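Local coordinates for protein FMN reductase (NADPH) (Bacillus subtilis, PDB 3N2S) that uses NADPH to reduce flavin mononucleotide, and also reduces nitroaromatic compounds, quinones and azo dyes, working as a homodimer, at residues 172-177 against 202-207; 208-211 against 217-220. All coordinates share one frame; numbering follows the deposited sequence.

Contact 1 of 2, residues 172-177 against 202-207; sequences KKPRLP and DKTISD. With FMN (flavin mononucleotide), chain E.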
ATOM      1  N   LYS A 172     -12.064   2.145  18.513  1.00 18.30           N
ATOM      2  CA  LYS A 172     -11.569   2.936  17.379  1.00 17.89           C
ATOM      3  C   LYS A 172     -10.691   4.092  17.815  1.00 21.86           C
ATOM      4  O   LYS A 172     -10.919   4.666  18.878  1.00 21.23           O
ATOM      5  CB  LYS A 172     -12.730   3.464  16.527  1.00 19.66           C
ATOM      6  CG  LYS A 172     -13.378   2.423  15.621  1.00 20.12           C
ATOM      7  CD  LYS A 172     -14.771   2.846  15.136  1.00 26.64           C
ATOM      8  CE  LYS A 172     -14.753   4.020  14.180  1.00 43.17           C
ATOM      9  NZ  LYS A 172     -16.086   4.251  13.564  1.00 53.23           N
ATOM     10  N   LYS A 173      -9.687   4.428  17.000  1.00 16.89           N
ATOM     11  CA  LYS A 173      -8.779   5.544  17.232  1.00 16.54           C
ATOM     12  C   LYS A 173      -9.151   6.673  16.281  1.00 16.82           C
ATOM     13  O   LYS A 173      -9.241   6.436  15.080  1.00 13.70           O
ATOM     14  CB  LYS A 173      -7.324   5.104  16.986  1.00 19.53           C
ATOM     15  CG  LYS A 173      -6.646   4.550  18.212  1.00 28.76           C
ATOM     16  CD  LYS A 173      -5.266   4.092  17.809  1.00 30.10           C
ATOM     17  CE  LYS A 173      -4.187   4.680  18.654  1.00 32.66           C
ATOM     18  NZ  LYS A 173      -2.874   4.211  18.203  1.00 34.66           N
ATOM     19  N   PRO A 174      -9.372   7.914  16.769  1.00 15.33           N
ATOM     20  CA  PRO A 174      -9.750   9.003  15.848  1.00 15.75           C
ATOM     21  C   PRO A 174      -8.660   9.313  14.826  1.00 17.71           C
ATOM     22  O   PRO A 174      -7.465   9.245  15.127  1.00 15.26           O
ATOM     23  CB  PRO A 174      -9.980  10.202  16.778  1.00 18.01           C
ATOM     24  CG  PRO A 174     -10.230   9.603  18.130  1.00 21.93           C
ATOM     25  CD  PRO A 174      -9.320   8.388  18.163  1.00 17.42           C
ATOM     26  N   ARG A 175      -9.090   9.634  13.618  1.00 14.24           N
ATOM     27  CA  ARG A 175      -8.206   9.980  12.521  1.00 14.16           C
ATOM     28  C   ARG A 175      -8.132  11.495  12.396  1.00 15.93           C
ATOM     29  O   ARG A 175      -9.015  12.195  12.900  1.00 13.22           O
ATOM     30  CB  ARG A 175      -8.740   9.369  11.209  1.00 11.52           C
ATOM     31  CG  ARG A 175      -8.636   7.830  11.175  1.00 13.85           C
ATOM     32  CD  ARG A 175      -7.183   7.341  11.287  1.00 12.81           C
ATOM     33  NE  ARG A 175      -7.049   5.913  10.980  1.00 15.14           N
ATOM     34  CZ  ARG A 175      -7.005   4.949  11.891  1.00 18.03           C
ATOM     35  NH1 ARG A 175      -7.139   5.237  13.177  1.00 16.30           N
ATOM     36  NH2 ARG A 175      -6.829   3.687  11.522  1.00  8.51           N
ATOM     37  N   LEU A 176      -7.092  11.989  11.706  1.00 12.45           N
ATOM     38  CA  LEU A 176      -6.919  13.421  11.439  1.00 11.63           C
ATOM     39  C   LEU A 176      -8.195  14.029  10.872  1.00 15.66           C
ATOM     40  O   LEU A 176      -8.913  13.360  10.114  1.00 14.16           O
ATOM     41  CB  LEU A 176      -5.807  13.631  10.389  1.00 11.39           C
ATOM     42  CG  LEU A 176      -4.344  13.570  10.899  1.00 15.66           C
ATOM     43  CD1 LEU A 176      -3.398  13.226   9.739  1.00 15.73           C
ATOM     44  CD2 LEU A 176      -3.914  14.910  11.527  1.00 20.68           C
ATOM     45  N   PRO A 177      -8.487  15.315  11.162  1.00 13.89           N
ATOM     46  CA  PRO A 177      -9.658  15.949  10.531  1.00 14.23           C
ATOM     47  C   PRO A 177      -9.515  15.850   9.021  1.00 18.22           C
ATOM     48  O   PRO A 177      -8.393  15.878   8.507  1.00 16.23           O
ATOM     49  CB  PRO A 177      -9.545  17.412  10.991  1.00 15.54           C
ATOM     50  CG  PRO A 177      -8.850  17.304  12.325  1.00 19.02           C
ATOM     51  CD  PRO A 177      -7.788  16.263  12.056  1.00 14.67           C
ATOM     52  N   ASP A 202      -4.973  17.538  18.219  1.00 16.35           N
ATOM     53  CA  ASP A 202      -4.246  17.306  19.466  1.00 16.35           C
ATOM     54  C   ASP A 202      -5.179  17.268  20.691  1.00 18.72           C
ATOM     55  O   ASP A 202      -4.983  16.444  21.585  1.00 15.97           O
ATOM     56  CB  ASP A 202      -3.141  18.352  19.659  1.00 18.20           C
ATOM     57  CG  ASP A 202      -1.847  17.993  18.949  1.00 22.16           C
ATOM     58  OD1 ASP A 202      -1.695  16.814  18.540  1.00 21.31           O
ATOM     59  OD2 ASP A 202      -0.955  18.852  18.886  1.00 23.58           O
ATOM     60  N   LYS A 203      -6.213  18.122  20.699  1.00 16.83           N
ATOM     61  CA  LYS A 203      -7.208  18.142  21.788  1.00 16.33           C
ATOM     62  C   LYS A 203      -8.069  16.854  21.705  1.00 19.17           C
ATOM     63  O   LYS A 203      -8.325  16.236  22.734  1.00 20.11           O
ATOM     64  CB  LYS A 203      -8.084  19.403  21.690  1.00 18.18           C
ATOM     65  CG  LYS A 203      -9.042  19.556  22.877  1.00 29.16           C
ATOM     66  CD  LYS A 203     -10.035  20.691  22.652  1.00 40.65           C
ATOM     67  CE  LYS A 203     -11.072  20.757  23.749  1.00 43.28           C
ATOM     68  NZ  LYS A 203     -12.032  19.615  23.707  1.00 30.83           N
ATOM     69  N   THR A 204      -8.498  16.451  20.485  1.00 15.44           N
ATOM     70  CA  THR A 204      -9.285  15.211  20.274  1.00 14.87           C
ATOM     71  C   THR A 204      -8.503  13.994  20.819  1.00 17.12           C
ATOM     72  O   THR A 204      -9.062  13.137  21.504  1.00 16.11           O
ATOM     73  CB  THR A 204      -9.604  15.010  18.785  1.00 18.15           C
ATOM     74  OG1 THR A 204     -10.434  16.064  18.320  1.00 19.21           O
ATOM     75  CG2 THR A 204     -10.290  13.662  18.493  1.00 18.39           C
ATOM     76  N   ILE A 205      -7.201  13.931  20.507  1.00 13.48           N
ATOM     77  CA  ILE A 205      -6.365  12.804  20.934  1.00 13.00           C
ATOM     78  C   ILE A 205      -6.090  12.812  22.433  1.00 17.59           C
ATOM     79  O   ILE A 205      -6.178  11.758  23.071  1.00 17.52           O
ATOM     80  CB  ILE A 205      -5.091  12.715  20.041  1.00 14.51           C
ATOM     81  CG1 ILE A 205      -5.460  12.420  18.553  1.00 14.38           C
ATOM     82  CG2 ILE A 205      -4.089  11.677  20.566  1.00 16.23           C
ATOM     83  CD1 ILE A 205      -6.434  11.231  18.296  1.00 17.56           C
ATOM     84  N   SER A 206      -5.735  13.988  22.984  1.00 16.96           N
ATOM     85  CA  SER A 206      -5.499  14.115  24.426  1.00 18.36           C
ATOM     86  C   SER A 206      -6.775  13.712  25.193  1.00 23.36           C
ATOM     87  O   SER A 206      -6.692  12.873  26.104  1.00 22.05           O
ATOM     88  CB  SER A 206      -5.032  15.523  24.792  1.00 24.18           C
ATOM     89  OG  SER A 206      -5.995  16.515  24.500  1.00 38.96           O
ATOM     90  N   ASP A 207      -7.962  14.206  24.744  1.00 21.93           N
ATOM     91  CA  ASP A 207      -9.257  13.832  25.349  1.00 22.31           C
ATOM     92  C   ASP A 207      -9.503  12.330  25.235  1.00 27.17           C
ATOM     93  O   ASP A 207      -9.977  11.707  26.191  1.00 28.66           O
ATOM     94  CB  ASP A 207     -10.437  14.581  24.700  1.00 23.71           C
ATOM     95  CG  ASP A 207     -10.600  16.061  25.026  1.00 28.28           C
ATOM     96  OD1 ASP A 207     -11.446  16.711  24.382  1.00 29.52           O
ATOM     97  OD2 ASP A 207      -9.821  16.586  25.862  1.00 27.26           O
TER
HETATM   98  N1  FMN E 400       0.703  -2.171  15.621  1.00 11.45           N
HETATM   99  C2  FMN E 400       1.428  -2.917  16.496  1.00 11.84           C
HETATM  100  O2  FMN E 400       0.964  -3.218  17.612  1.00 12.13           O
HETATM  101  N3  FMN E 400       2.676  -3.350  16.172  1.00 11.57           N
HETATM  102  C4  FMN E 400       3.335  -3.146  14.984  1.00 11.69           C
HETATM  103  O4  FMN E 400       4.470  -3.578  14.746  1.00 12.20           O
HETATM  104  C4A FMN E 400       2.581  -2.360  13.982  1.00 11.22           C
HETATM  105  N5  FMN E 400       3.086  -2.157  12.791  1.00 11.16           N
HETATM  106  C5A FMN E 400       2.255  -1.540  11.831  1.00 11.25           C
HETATM  107  C6  FMN E 400       2.758  -1.427  10.509  1.00 11.52           C
HETATM  108  C7  FMN E 400       1.961  -0.930   9.488  1.00 11.89           C
HETATM  109  C7M FMN E 400       2.497  -0.925   8.064  1.00 12.99           C
HETATM  110  C8  FMN E 400       0.643  -0.407   9.793  1.00 12.05           C
HETATM  111  C8M FMN E 400      -0.219   0.198   8.742  1.00 13.35           C
HETATM  112  C9  FMN E 400       0.130  -0.487  11.122  1.00 11.75           C
HETATM  113  C9A FMN E 400       0.919  -1.029  12.163  1.00 11.27           C
HETATM  114  N10 FMN E 400       0.441  -1.231  13.484  1.00 11.16           N
HETATM  115  C10 FMN E 400       1.174  -1.903  14.412  1.00 11.44           C
HETATM  116  C1' FMN E 400      -0.916  -0.761  13.841  1.00 11.28           C
HETATM  117  C2' FMN E 400      -0.898   0.763  14.026  1.00 11.32           C
HETATM  118  O2' FMN E 400      -0.315   1.007  15.238  1.00 10.83           O
HETATM  119  C3' FMN E 400      -2.353   1.221  14.071  1.00 11.82           C
HETATM  120  O3' FMN E 400      -2.931   0.922  12.764  1.00 12.78           O
HETATM  121  C4' FMN E 400      -2.495   2.761  14.453  1.00 12.64           C
HETATM  122  O4' FMN E 400      -2.233   2.873  15.866  1.00 13.83           O
HETATM  123  C5' FMN E 400      -3.970   3.205  14.251  1.00 12.92           C
HETATM  124  O5' FMN E 400      -4.789   2.361  15.114  1.00 12.55           O
HETATM  125  P   FMN E 400      -6.057   1.537  14.544  1.00 11.81           P
HETATM  126  O1P FMN E 400      -7.067   2.502  13.976  1.00 12.08           O
HETATM  127  O2P FMN E 400      -6.432   0.777  15.797  1.00 13.67           O
HETATM  128  O3P FMN E 400      -5.433   0.553  13.539  1.00 12.50           O

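Contact 2 of 2, residues 208-211 against 217-220; sequences YYRE and REET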
ATOM      1  N   TYR A 208      -9.188  11.748  24.068  1.00 22.42           N
ATOM      2  CA  TYR A 208      -9.331  10.316  23.818  1.00 21.99           C
ATOM      3  C   TYR A 208      -8.520   9.494  24.841  1.00 26.48           C
ATOM      4  O   TYR A 208      -9.063   8.552  25.437  1.00 25.84           O
ATOM      5  CB  TYR A 208      -8.902   9.972  22.376  1.00 23.19           C
ATOM      6  CG  TYR A 208      -8.897   8.492  22.081  1.00 26.20           C
ATOM      7  CD1 TYR A 208     -10.068   7.833  21.722  1.00 28.72           C
ATOM      8  CD2 TYR A 208      -7.733   7.739  22.202  1.00 27.07           C
ATOM      9  CE1 TYR A 208     -10.078   6.466  21.473  1.00 30.04           C
ATOM     10  CE2 TYR A 208      -7.733   6.367  21.965  1.00 28.84           C
ATOM     11  CZ  TYR A 208      -8.904   5.741  21.586  1.00 38.74           C
ATOM     12  OH  TYR A 208      -8.889   4.402  21.311  1.00 45.45           O
ATOM     13  N   TYR A 209      -7.230   9.829  25.025  1.00 23.25           N
ATOM     14  CA  TYR A 209      -6.396   9.119  25.998  1.00 23.87           C
ATOM     15  C   TYR A 209      -6.870   9.302  27.431  1.00 28.89           C
ATOM     16  O   TYR A 209      -6.848   8.334  28.190  1.00 29.10           O
ATOM     17  CB  TYR A 209      -4.908   9.454  25.850  1.00 25.04           C
ATOM     18  CG  TYR A 209      -4.306   8.934  24.566  1.00 27.43           C
ATOM     19  CD1 TYR A 209      -4.521   7.623  24.154  1.00 30.58           C
ATOM     20  CD2 TYR A 209      -3.502   9.744  23.773  1.00 29.02           C
ATOM     21  CE1 TYR A 209      -3.972   7.137  22.969  1.00 32.59           C
ATOM     22  CE2 TYR A 209      -2.926   9.261  22.596  1.00 30.16           C
ATOM     23  CZ  TYR A 209      -3.192   7.967  22.182  1.00 37.58           C
ATOM     24  OH  TYR A 209      -2.641   7.470  21.029  1.00 40.76           O
ATOM     25  N   ARG A 210      -7.295  10.528  27.793  1.00 26.15           N
ATOM     26  CA  ARG A 210      -7.828  10.828  29.127  1.00 27.09           C
ATOM     27  C   ARG A 210      -9.023   9.919  29.400  1.00 33.57           C
ATOM     28  O   ARG A 210      -9.020   9.217  30.411  1.00 34.19           O
ATOM     29  CB  ARG A 210      -8.229  12.306  29.229  1.00 28.99           C
ATOM     30  CG  ARG A 210      -8.072  12.919  30.626  1.00 36.09           C
ATOM     31  CD  ARG A 210      -8.427  14.402  30.679  1.00 40.93           C
ATOM     32  NE  ARG A 210      -7.746  15.183  29.639  1.00 50.12           N
ATOM     33  CZ  ARG A 210      -8.344  15.673  28.557  1.00 65.85           C
ATOM     34  NH1 ARG A 210      -9.648  15.487  28.368  1.00 61.64           N
ATOM     35  NH2 ARG A 210      -7.647  16.352  27.655  1.00 45.25           N
ATOM     36  N   GLU A 211      -9.980   9.849  28.445  1.00 31.65           N
ATOM     37  CA  GLU A 211     -11.190   9.020  28.508  1.00 32.24           C
ATOM     38  C   GLU A 211     -10.870   7.519  28.591  1.00 36.15           C
ATOM     39  O   GLU A 211     -11.375   6.843  29.489  1.00 35.94           O
ATOM     40  CB  GLU A 211     -12.133   9.333  27.314  1.00 33.81           C
ATOM     41  CG  GLU A 211     -13.561   8.826  27.471  1.00 43.76           C
ATOM     42  CD  GLU A 211     -14.596   9.384  26.502  1.00 64.73           C
ATOM     43  OE1 GLU A 211     -15.131   8.599  25.684  1.00 34.06           O
ATOM     44  OE2 GLU A 211     -14.912  10.593  26.595  1.00 63.49           O
ATOM     45  N   ARG A 217      -3.267   8.894  31.152  1.00 30.58           N
ATOM     46  CA  ARG A 217      -2.495   9.433  30.025  1.00 30.31           C
ATOM     47  C   ARG A 217      -3.240  10.612  29.411  1.00 33.10           C
ATOM     48  O   ARG A 217      -4.458  10.546  29.283  1.00 31.90           O
ATOM     49  CB  ARG A 217      -2.253   8.358  28.956  1.00 31.68           C
ATOM     50  CG  ARG A 217      -1.150   7.368  29.297  1.00 42.50           C
ATOM     51  CD  ARG A 217      -0.457   6.918  28.026  1.00 46.92           C
ATOM     52  NE  ARG A 217       0.339   5.706  28.214  1.00 48.66           N
ATOM     53  CZ  ARG A 217       1.630   5.687  28.532  1.00 55.89           C
ATOM     54  NH1 ARG A 217       2.290   6.825  28.733  1.00 42.37           N
ATOM     55  NH2 ARG A 217       2.274   4.531  28.650  1.00 27.93           N
ATOM     56  N   GLU A 218      -2.520  11.682  29.033  1.00 31.74           N
ATOM     57  CA  GLU A 218      -3.111  12.873  28.404  1.00 32.74           C
ATOM     58  C   GLU A 218      -2.301  13.448  27.227  1.00 35.42           C
ATOM     59  O   GLU A 218      -2.530  14.591  26.822  1.00 37.43           O
ATOM     60  CB  GLU A 218      -3.455  13.950  29.459  1.00 34.56           C
ATOM     61  CG  GLU A 218      -2.282  14.405  30.318  1.00 49.38           C
ATOM     62  CD  GLU A 218      -2.638  15.128  31.602  1.00 73.09           C
ATOM     63  OE1 GLU A 218      -3.848  15.302  31.880  1.00 62.78           O
ATOM     64  OE2 GLU A 218      -1.702  15.506  32.341  1.00 73.07           O
ATOM     65  N   GLU A 219      -1.401  12.652  26.655  1.00 28.31           N
ATOM     66  CA  GLU A 219      -0.556  13.096  25.549  1.00 26.93           C
ATOM     67  C   GLU A 219      -1.339  13.466  24.291  1.00 24.50           C
ATOM     68  O   GLU A 219      -2.387  12.878  24.012  1.00 22.67           O
ATOM     69  CB  GLU A 219       0.544  12.065  25.240  1.00 29.09           C
ATOM     70  CG  GLU A 219       0.008  10.704  24.836  1.00 43.63           C
ATOM     71  CD  GLU A 219       1.027   9.644  24.477  1.00 65.30           C
ATOM     72  OE1 GLU A 219       0.671   8.452  24.569  1.00 54.89           O
ATOM     73  OE2 GLU A 219       2.166   9.992  24.093  1.00 69.66           O
ATOM     74  N   THR A 220      -0.849  14.457  23.562  1.00 17.10           N
ATOM     75  CA  THR A 220      -1.438  14.916  22.310  1.00 16.91           C
ATOM     76  C   THR A 220      -0.856  14.024  21.179  1.00 19.17           C
ATOM     77  O   THR A 220       0.130  13.314  21.393  1.00 17.62           O
ATOM     78  CB  THR A 220      -1.060  16.374  22.051  1.00 23.90           C
ATOM     79  OG1 THR A 220       0.353  16.459  21.882  1.00 20.67           O
ATOM     80  CG2 THR A 220      -1.560  17.340  23.160  1.00 22.58           C
TER

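Contact 1 of 2, residues 172-177 against 202-207
The loop that grips the ribityl phosphate tail of FMN meets helix 191-213 here, and Pro174 makes the join against Thr204 and Ile205. Its ring CB lies 3.9 Å from Thr204 CG2 and 4.0 Å from Ile205 CD1, an apolar touch with no hydrogen bond between the two segments. Thr204 can offer its methyl because CG2 stands anti to the backbone N, while OG1 turns back along the helix to the carbonyl of Thr200. Ile205 reaches the proline with the end of its chain, CD1 also lying against Pro174 O.

The residues flanking the proline serve the cofactor instead. Arg175 meets the phosphate with the edge of its guanidinium: NH1 and NH2 both donate to FMN O1P, at 2.9 and 2.7 Å, and both bonds are bent (N-H...O 140° and 147°). Two donors on one oxygen should help balance its negative charge. Lys173 runs past the phosphate ester and bonds the ribityl hydroxyl, NZ to FMN O4' 2.8 Å.

The second subunit closes over the loop, with Gln35 and Ala37 of that chain accepting from Arg175 and Tyr42 of that chain making a cation-pi contact with Lys173. In its own chain the loop runs from strand 155-164 to helix 178-181, and Trp221 of helix 221-229 packs on Ile205.

Contact 2 of 2, residues 208-211 against 217-220
Tyr209, near the C-terminal end of helix 191-213, packs against Arg217 and Glu219 where the chain doubles back toward helix 221-229. Tyr209 has the largest share of the contact. With CG anti to its carbonyl carbon and beside the backbone N (chi1 -68°), the ring lies against the returning loop, and its edge meets a backbone oxygen in the ring plane: CD2 is 3.3 Å from Glu219 O.

The Glu219 side chain comes instead from above the ring plane. Its CG sits between the backbone N and the carbonyl carbon (chi1 60°), which brings that methylene to 3.8 Å from Tyr209 CD2. From there the chain runs out extended, crossing the tyrosine obliquely and carrying OE1 over that face of the ring; the carboxylate and ring planes stand 42° apart. The phenol itself is fixed elsewhere, OH being hydrogen-bonded to Gln224 of helix 221-229.

Closer to the backbone, Arg217 O rests against the helix, 3.6 Å from Tyr209 CB and 3.4 Å from Arg210 CA, the latter a CA-H...O contact. The Arg210 guanidinium is taken by Asp207 in a salt bridge; NE stays 4.5 Å from Glu218 OE1, too far for a second one.

Replacing Tyr209 with alanine removes the ring and hydroxyl, which is likely to leave Gln224 without its phenol partner and a gap beside Glu219 CG.

No hydrogen bond crosses between the two segments; they meet through ring packing and a C-H...O contact, while Thr213, bonded to Tyr209 O and Arg217 N, and Gln224 supply hydrogen bonds from outside them, and the acidic Glu218 probably gives Arg210 only diffuse electrostatic attraction.

How the contacts relate
Contact 1 comes first along the chain and closes before contact 2 opens; their centres are 9 Å apart, on the same side of the chain's centre. Both use helix 191-213: residues 202-207 receive the FMN-binding loop, and the following turn, 208-211, receives the segment leading into helix 221-229. Tyr208 ties them directly, its OH 3.2 Å from Lys172 O in a probable hydrogen bond and its ring packed on Pro174. Ser206 packs on Glu218 and Asp202 on Thr220. The end of one helix thus joins the FMN-binding loop 172-177 to the chain reversal, and Tyr42 of the second subunit packs on both Ile205 and Tyr209.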